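Local structure of BAG family molecular chaperone regulator 1 (Arabidopsis thaliana, 4HWC) at residues 11-14 with 15-19. The protein probably acts as a co-chaperone in programmed cell death and stress responses, binding the ATPase domain of HSP70/HSC70 chaperones through its BAG domain. Numbering follows the deposited sequence.
Sequences DISL and EVDRL
Two successive turns of helix 5-31, the first helix of the three-helix BAG domain, meet here through the I12-V16 side-chain contact and the backbone and water links of S13 with D17. Backbone bonds join the turns: V16 N donates to I12 O at 2.8 Å and D17 N to S13 O at 2.9 Å. On the buried side, I12 CG2 touches V16 CG2 at 3.9 Å. I12 also packs on helix 38-55, and V16 on helix 62-88. On the polar side, one water links S13 OG, 2.8 Å away, to D17 OD2, to which it donates at 2.6 Å. Within 15-19, E15 and R18 pair one turn apart along the helix. The arginine meets the carboxylate side-on. R18 NE donates to E15 OE1 at 3.3 Å, almost straight (171°), and R18 NH2 forms a salt bridge with the syn lone pair of E15 OE2 at 2.8 Å. Bends at E15 chi2 (46°) and R18 chi3 (67°) bring the two ends together. With an alanine in place of E15, R18 is likely to lose the carboxylate that steadies its guanidinium, leaving the like charge of nearby R22 less well balanced. D17 OD1 lies 3.1 Å from S13 O, acceptor against acceptor. R74 of helix 62-88, salt-bridged to D17 OD1 and weakly bonded to S13 O, probably offsets this crowding, while the water serves D17 OD2.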
loop_
_atom_site.group_PDB
_atom_site.type_symbol
_atom_site.label_atom_id
_atom_site.label_comp_id
_atom_site.label_asym_id
_atom_site.label_seq_id
_atom_site.Cartn_x
_atom_site.Cartn_y
_atom_site.Cartn_z
ATOM N N ASP A 11 -5.415 4.250 11.379
ATOM C CA ASP A 11 -5.284 5.489 10.627
ATOM C C ASP A 11 -4.451 5.259 9.368
ATOM O O ASP A 11 -4.815 5.707 8.281
ATOM C CB ASP A 11 -4.633 6.560 11.502
ATOM C CG ASP A 11 -4.150 7.750 10.702
ATOM O OD1 ASP A 11 -3.027 7.682 10.158
ATOM O OD2 ASP A 11 -4.897 8.748 10.606
ATOM N N ILE A 12 -3.324 4.573 9.528
ATOM C CA ILE A 12 -2.452 4.251 8.405
ATOM C C ILE A 12 -3.273 3.337 7.511
ATOM O O ILE A 12 -3.159 3.365 6.284
ATOM C CB ILE A 12 -1.185 3.495 8.879
ATOM C CG1 ILE A 12 -0.244 4.463 9.596
ATOM C CG2 ILE A 12 -0.498 2.812 7.699
ATOM C CD1 ILE A 12 1.017 3.824 10.134
ATOM N N SER A 13 -4.110 2.530 8.152
ATOM C CA SER A 13 -4.969 1.588 7.457
ATOM C C SER A 13 -5.911 2.302 6.492
ATOM O O SER A 13 -6.187 1.802 5.409
ATOM C CB SER A 13 -5.786 0.786 8.467
ATOM O OG SER A 13 -6.614 -0.147 7.805
ATOM N N LEU A 14 -6.403 3.469 6.895
ATOM C CA LEU A 14 -7.311 4.241 6.054
ATOM C C LEU A 14 -6.582 4.741 4.810
ATOM O O LEU A 14 -7.147 4.762 3.720
ATOM C CB LEU A 14 -7.883 5.425 6.837
ATOM C CG LEU A 14 -8.738 5.079 8.060
ATOM C CD1 LEU A 14 -9.153 6.356 8.773
ATOM C CD2 LEU A 14 -9.959 4.286 7.626
ATOM N N GLU A 15 -5.326 5.139 4.980
ATOM C CA GLU A 15 -4.528 5.617 3.858
ATOM C C GLU A 15 -4.157 4.445 2.955
ATOM O O GLU A 15 -4.082 4.585 1.732
ATOM C CB GLU A 15 -3.266 6.315 4.361
ATOM C CG GLU A 15 -2.383 6.893 3.262
ATOM C CD GLU A 15 -3.166 7.681 2.214
ATOM O OE1 GLU A 15 -4.269 8.180 2.527
ATOM O OE2 GLU A 15 -2.666 7.810 1.075
ATOM N N VAL A 16 -3.911 3.287 3.557
ATOM C CA VAL A 16 -3.585 2.111 2.765
ATOM C C VAL A 16 -4.833 1.718 1.969
ATOM O O VAL A 16 -4.721 1.230 0.845
ATOM C CB VAL A 16 -3.120 0.941 3.661
ATOM C CG1 VAL A 16 -2.941 -0.328 2.827
ATOM C CG2 VAL A 16 -1.791 1.302 4.318
ATOM N N ASP A 17 -6.021 1.930 2.541
ATOM C CA ASP A 17 -7.260 1.610 1.823
ATOM C C ASP A 17 -7.333 2.447 0.548
ATOM O O ASP A 17 -7.679 1.947 -0.528
ATOM C CB ASP A 17 -8.514 1.940 2.652
ATOM C CG ASP A 17 -8.670 1.061 3.870
ATOM O OD1 ASP A 17 -8.163 -0.078 3.851
ATOM O OD2 ASP A 17 -9.321 1.507 4.841
ATOM N N ARG A 18 -7.019 3.729 0.684
ATOM C CA ARG A 18 -7.071 4.643 -0.445
ATOM C C ARG A 18 -6.000 4.317 -1.472
ATOM O O ARG A 18 -6.262 4.358 -2.668
ATOM C CB ARG A 18 -6.909 6.087 0.026
ATOM C CG ARG A 18 -7.309 7.126 -1.020
ATOM C CD ARG A 18 -6.958 8.526 -0.556
ATOM N NE ARG A 18 -5.512 8.704 -0.476
ATOM C CZ ARG A 18 -4.730 8.950 -1.523
ATOM N NH1 ARG A 18 -5.254 9.053 -2.739
ATOM N NH2 ARG A 18 -3.423 9.084 -1.354
ATOM N N LEU A 19 -4.791 4.003 -1.011
ATOM C CA LEU A 19 -3.714 3.671 -1.939
ATOM C C LEU A 19 -4.046 2.363 -2.645
ATOM O O LEU A 19 -3.669 2.166 -3.790
ATOM C CB LEU A 19 -2.370 3.559 -1.203
ATOM C CG LEU A 19 -1.869 4.878 -0.596
ATOM C CD1 LEU A 19 -0.587 4.648 0.186
ATOM C CD2 LEU A 19 -1.638 5.891 -1.709
HETATM O O HOH W 1 -9.226 0.704 7.308
#